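PDB 5XDC: thermophilic dibenzothiophene desulfurization enzyme C, which probably catalyses the FMNH2- and O2-dependent oxidation of dibenzothiophene to its sulfoxide and sulfone, steps in the breakdown of this sulfur compound. Local coordinates for residues L87-G92 and T256-G261; R16-A21 and V73-A78. All blocks are in the same frame, centred on the assembly; numbering follows the deposited sequence.

Contact 1. Residues L87-G92 and T256-G261; sequences LGHLFG and THLYLG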
loop_
_atom_site.group_PDB
_atom_site.type_symbol
_atom_site.label_atom_id
_atom_site.label_comp_id
_atom_site.label_asym_id
_atom_site.label_seq_id
_atom_site.Cartn_x
_atom_site.Cartn_y
_atom_site.Cartn_z
ATOM N N LEU B 87 5.890 16.622 -24.890
ATOM C CA LEU B 87 6.722 17.807 -25.046
ATOM C C LEU B 87 7.675 17.969 -23.865
ATOM O O LEU B 87 8.833 18.344 -24.054
ATOM C CB LEU B 87 5.852 19.043 -25.233
ATOM C CG LEU B 87 5.209 19.148 -26.622
ATOM C CD1 LEU B 87 4.126 20.217 -26.665
ATOM C CD2 LEU B 87 6.278 19.435 -27.671
ATOM N N GLY B 88 7.229 17.656 -22.645
ATOM C CA GLY B 88 8.163 17.635 -21.528
ATOM C C GLY B 88 9.292 16.639 -21.733
ATOM O O GLY B 88 10.460 16.937 -21.468
ATOM N N HIS B 89 8.955 15.437 -22.207
ATOM C CA HIS B 89 9.950 14.420 -22.527
ATOM C C HIS B 89 10.921 14.914 -23.601
ATOM O O HIS B 89 12.140 14.804 -23.447
ATOM C CB HIS B 89 9.198 13.158 -22.954
ATOM C CG HIS B 89 10.030 12.107 -23.604
ATOM N ND1 HIS B 89 9.993 10.796 -23.188
ATOM C CD2 HIS B 89 10.825 12.132 -24.699
ATOM C CE1 HIS B 89 10.776 10.067 -23.963
ATOM N NE2 HIS B 89 11.302 10.857 -24.881
ATOM N N LEU B 90 10.398 15.475 -24.689
ATOM C CA LEU B 90 11.278 15.938 -25.761
ATOM C C LEU B 90 12.217 17.018 -25.247
ATOM O O LEU B 90 13.425 16.983 -25.499
ATOM C CB LEU B 90 10.453 16.462 -26.937
ATOM C CG LEU B 90 9.681 15.435 -27.763
ATOM C CD1 LEU B 90 8.713 16.130 -28.687
ATOM C CD2 LEU B 90 10.660 14.553 -28.522
ATOM N N PHE B 91 11.658 17.977 -24.522
ATOM C CA PHE B 91 12.426 19.063 -23.924
ATOM C C PHE B 91 13.461 18.519 -22.935
ATOM O O PHE B 91 14.653 18.841 -23.017
ATOM C CB PHE B 91 11.420 20.018 -23.279
ATOM C CG PHE B 91 12.011 21.261 -22.665
ATOM C CD1 PHE B 91 12.416 22.323 -23.456
ATOM C CD2 PHE B 91 12.082 21.388 -21.289
ATOM C CE1 PHE B 91 12.927 23.469 -22.890
ATOM C CE2 PHE B 91 12.598 22.548 -20.708
ATOM C CZ PHE B 91 12.999 23.592 -21.517
ATOM N N GLY B 92 13.041 17.624 -22.036
ATOM C CA GLY B 92 13.983 17.042 -21.084
ATOM C C GLY B 92 15.104 16.259 -21.752
ATOM O O GLY B 92 16.275 16.380 -21.371
ATOM N N THR B 256 12.748 11.796 -13.468
ATOM C CA THR B 256 12.044 12.037 -12.214
ATOM C C THR B 256 11.134 13.251 -12.318
ATOM O O THR B 256 9.987 13.227 -11.863
ATOM C CB THR B 256 13.059 12.226 -11.085
ATOM O OG1 THR B 256 13.837 11.043 -10.932
ATOM C CG2 THR B 256 12.370 12.512 -9.757
ATOM N N HIS B 257 11.626 14.330 -12.930
ATOM C CA HIS B 257 10.816 15.528 -13.081
ATOM C C HIS B 257 9.704 15.371 -14.123
ATOM O O HIS B 257 8.677 16.054 -14.025
ATOM C CB HIS B 257 11.740 16.696 -13.409
ATOM C CG HIS B 257 12.468 17.215 -12.208
ATOM N ND1 HIS B 257 13.618 16.633 -11.722
ATOM C CD2 HIS B 257 12.168 18.223 -11.353
ATOM C CE1 HIS B 257 14.008 17.275 -10.632
ATOM N NE2 HIS B 257 13.144 18.241 -10.385
ATOM N N LEU B 258 9.868 14.493 -15.119
ATOM C CA LEU B 258 8.732 14.147 -15.966
ATOM C C LEU B 258 7.618 13.543 -15.130
ATOM O O LEU B 258 6.446 13.915 -15.273
ATOM C CB LEU B 258 9.149 13.153 -17.053
ATOM C CG LEU B 258 10.178 13.617 -18.088
ATOM C CD1 LEU B 258 10.439 12.505 -19.073
ATOM C CD2 LEU B 258 9.682 14.877 -18.801
ATOM N N TYR B 259 7.980 12.629 -14.224
ATOM C CA TYR B 259 6.978 11.935 -13.419
ATOM C C TYR B 259 6.329 12.880 -12.420
ATOM O O TYR B 259 5.104 12.851 -12.241
ATOM C CB TYR B 259 7.600 10.725 -12.719
ATOM C CG TYR B 259 8.363 9.809 -13.652
ATOM C CD1 TYR B 259 8.077 9.751 -15.012
ATOM C CD2 TYR B 259 9.372 9.015 -13.170
ATOM C CE1 TYR B 259 8.807 8.949 -15.853
ATOM C CE2 TYR B 259 10.108 8.207 -14.011
ATOM C CZ TYR B 259 9.828 8.193 -15.357
ATOM O OH TYR B 259 10.581 7.382 -16.168
ATOM N N LEU B 260 7.116 13.746 -11.777
ATOM C CA LEU B 260 6.519 14.738 -10.878
ATOM C C LEU B 260 5.632 15.718 -11.638
ATOM O O LEU B 260 4.579 16.129 -11.142
ATOM C CB LEU B 260 7.613 15.489 -10.124
ATOM C CG LEU B 260 8.473 14.628 -9.210
ATOM C CD1 LEU B 260 9.629 15.464 -8.656
ATOM C CD2 LEU B 260 7.646 14.072 -8.061
ATOM N N GLY B 261 6.029 16.108 -12.850
ATOM C CA GLY B 261 5.189 16.999 -13.629
ATOM C C GLY B 261 3.872 16.362 -14.038
ATOM O O GLY B 261 2.807 16.982 -13.933
#
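At the buried seam between the N-terminal and C-terminal helical parts of this acyl-CoA dehydrogenase-like fold, L258 of helix 247-276 presses its two methyl groups onto G88 and H89 of helix 85-104. With no side chain on G88, the L258 CD2 methyl lies directly against backbone, 3.4 Å from G88 C and 3.5 Å from H89 N. The helices are correspondingly close here, G88 CA standing 6.6 Å from L258 CA. The other branch of the leucine, L258 CD1, runs alongside the root of the histidine, 4.1 Å from H89 CB, and lies obliquely to its ring, somewhat farther off.

The contact backs the ligand pocket: H89 touches the bound indole, and L258 packs behind it in a second shell. The H89 chi1 of 167° sets CG anti to the backbone N and turns the imidazole off the 256-261 segment into the pocket; there it stacks with Y93, an FMN-binding residue, and meets the ring of H385. Replacing L258 by an alanine would probably open a gap over the G88 backbone and deprive the base of the H89 side chain of its apolar support. H385, also in the pocket, is hydrogen-bonded through ND1 to Y259 OH.

Contact 2. Residues R16-A21 and V73-A78; sequences RALDVA and VYEAIA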
loop_
_atom_site.group_PDB
_atom_site.type_symbol
_atom_site.label_atom_id
_atom_site.label_comp_id
_atom_site.label_asym_id
_atom_site.label_seq_id
_atom_site.Cartn_x
_atom_site.Cartn_y
_atom_site.Cartn_z
ATOM N N ARG B 16 12.553 34.697 -15.167
ATOM C CA ARG B 16 12.144 34.913 -16.550
ATOM C C ARG B 16 12.011 33.589 -17.295
ATOM O O ARG B 16 10.996 33.331 -17.947
ATOM C CB ARG B 16 13.140 35.827 -17.260
ATOM N N ALA B 17 13.034 32.737 -17.211
ATOM C CA ALA B 17 12.993 31.468 -17.936
ATOM C C ALA B 17 11.793 30.634 -17.514
ATOM O O ALA B 17 11.090 30.062 -18.356
ATOM C CB ALA B 17 14.285 30.692 -17.704
ATOM N N LEU B 18 11.534 30.561 -16.210
ATOM C CA LEU B 18 10.405 29.774 -15.730
ATOM C C LEU B 18 9.075 30.371 -16.171
ATOM O O LEU B 18 8.136 29.627 -16.455
ATOM C CB LEU B 18 10.466 29.646 -14.208
ATOM C CG LEU B 18 11.704 28.911 -13.681
ATOM C CD1 LEU B 18 11.698 28.919 -12.165
ATOM C CD2 LEU B 18 11.771 27.475 -14.211
ATOM N N ASP B 19 8.974 31.702 -16.252
ATOM C CA ASP B 19 7.772 32.308 -16.820
ATOM C C ASP B 19 7.573 31.892 -18.275
ATOM O O ASP B 19 6.448 31.626 -18.705
ATOM C CB ASP B 19 7.854 33.831 -16.730
ATOM C CG ASP B 19 7.813 34.342 -15.301
ATOM O OD1 ASP B 19 7.470 33.561 -14.394
ATOM O OD2 ASP B 19 8.106 35.540 -15.098
ATOM N N VAL B 20 8.652 31.865 -19.056
ATOM C CA VAL B 20 8.539 31.457 -20.454
ATOM C C VAL B 20 8.047 30.023 -20.545
ATOM O O VAL B 20 7.173 29.705 -21.353
ATOM C CB VAL B 20 9.885 31.637 -21.170
ATOM C CG1 VAL B 20 9.852 31.024 -22.577
ATOM C CG2 VAL B 20 10.217 33.129 -21.253
ATOM N N ALA B 21 8.596 29.138 -19.713
ATOM C CA ALA B 21 8.158 27.742 -19.725
ATOM C C ALA B 21 6.695 27.620 -19.315
ATOM O O ALA B 21 5.932 26.840 -19.906
ATOM C CB ALA B 21 9.051 26.907 -18.805
ATOM N N VAL B 73 16.336 24.324 -15.231
ATOM C CA VAL B 73 16.006 23.348 -16.267
ATOM C C VAL B 73 15.007 22.323 -15.734
ATOM O O VAL B 73 13.978 22.053 -16.361
ATOM C CB VAL B 73 17.286 22.663 -16.773
ATOM C CG1 VAL B 73 16.943 21.523 -17.722
ATOM C CG2 VAL B 73 18.214 23.678 -17.461
ATOM N N TYR B 74 15.310 21.733 -14.583
ATOM C CA TYR B 74 14.435 20.703 -14.029
ATOM C C TYR B 74 13.034 21.245 -13.755
ATOM O O TYR B 74 12.033 20.567 -14.025
ATOM C CB TYR B 74 15.060 20.119 -12.761
ATOM C CG TYR B 74 16.219 19.179 -12.999
ATOM C CD1 TYR B 74 16.052 18.013 -13.746
ATOM C CD2 TYR B 74 17.482 19.436 -12.466
ATOM C CE1 TYR B 74 17.106 17.137 -13.965
ATOM C CE2 TYR B 74 18.535 18.561 -12.657
ATOM C CZ TYR B 74 18.348 17.410 -13.410
ATOM O OH TYR B 74 19.391 16.551 -13.611
ATOM N N GLU B 75 12.934 22.457 -13.192
ATOM C CA GLU B 75 11.619 23.029 -12.919
ATOM C C GLU B 75 10.853 23.257 -14.215
ATOM O O GLU B 75 9.640 23.010 -14.287
ATOM C CB GLU B 75 11.776 24.328 -12.121
ATOM C CG GLU B 75 10.451 24.965 -11.736
ATOM C CD GLU B 75 10.577 26.083 -10.694
ATOM O OE1 GLU B 75 9.545 26.725 -10.411
ATOM O OE2 GLU B 75 11.688 26.322 -10.162
ATOM N N ALA B 76 11.553 23.717 -15.260
ATOM C CA ALA B 76 10.913 23.944 -16.551
ATOM C C ALA B 76 10.447 22.630 -17.168
ATOM O O ALA B 76 9.372 22.571 -17.772
ATOM C CB ALA B 76 11.870 24.665 -17.503
ATOM N N ILE B 77 11.251 21.573 -17.036
ATOM C CA ILE B 77 10.853 20.254 -17.538
ATOM C C ILE B 77 9.556 19.812 -16.876
ATOM O O ILE B 77 8.618 19.357 -17.543
ATOM C CB ILE B 77 11.975 19.227 -17.295
ATOM C CG1 ILE B 77 13.184 19.493 -18.201
ATOM C CG2 ILE B 77 11.474 17.801 -17.530
ATOM C CD1 ILE B 77 14.442 18.773 -17.792
ATOM N N ALA B 78 9.506 19.887 -15.546
ATOM C CA ALA B 78 8.303 19.468 -14.826
ATOM C C ALA B 78 7.100 20.307 -15.229
ATOM O O ALA B 78 5.986 19.787 -15.384
ATOM C CB ALA B 78 8.537 19.538 -13.314
#
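L18, on the first turns of helix 16-38, reaches across to E75 and A76 of helix 70-83, and one turn further on A21 meets A76. The contact is van der Waals packing throughout, and it falls into two kinds.

The first is a leucine lying across an acidic side chain. E75 has CG anti to the backbone N (chi1 -177°) and stays extended beyond it, so its chain forms a straight rod that L18 crosses at about a right angle. L18 CD2 touches the aliphatic part, 3.8 Å from E75 CB, while L18 CD1 sits against the carboxylate, 3.3 Å from E75 OE2 and 3.5 Å from E75 OE1. The charged end is thus brushed by a methyl on one side, although E75 as a whole remains at the exposed border of the contact.

The second kind is purely apolar and lies deeper. The methyls of A21 and A76 meet at 3.8 Å between their CB atoms, and L18 CD2 adds a looser approach, 4.3 Å from A76 CB. With only methyls at A21 and A76, the backbones can come near, A21 CA lying 5.7 Å from A76 CA. The two short helical segments run almost parallel, with a crossing angle of -15°, and their axes come within 9.4 Å.

Both helices belong to the N-terminal helical domain of the acyl-CoA dehydrogenase-like fold, away from the flavin and indole sites. The 16-21 turns lie on the outer side of helix 70-83, with A21 and V20 also resting on L54 in the loop after helix 43-52. On its inner side, A76 touches F91 of helix 85-104, and Y74 stacks on H257 and hydrogen-bonds through OH to I250 O of helix 247-276.

In the fold
Starting from the N terminus, contact 2 closes first, bringing helix 70-83 back to helix 16-38 after a purely helical and loop excursion through helix 43-52. The chain then turns straight into helix 85-104, where contact 1 opens; it closes only after the sheet region of the middle domain, when helix 247-276 returns. The two closures follow in series, neither nesting nor crossing, with centres about 11 Å apart. Helix 70-83 bridges them: I77 packs on both G92 and L258, and A78 lies against H257. Contact 2 joins two helices within the N-terminal helical domain, whereas contact 1 ties that domain to the C-terminal helices.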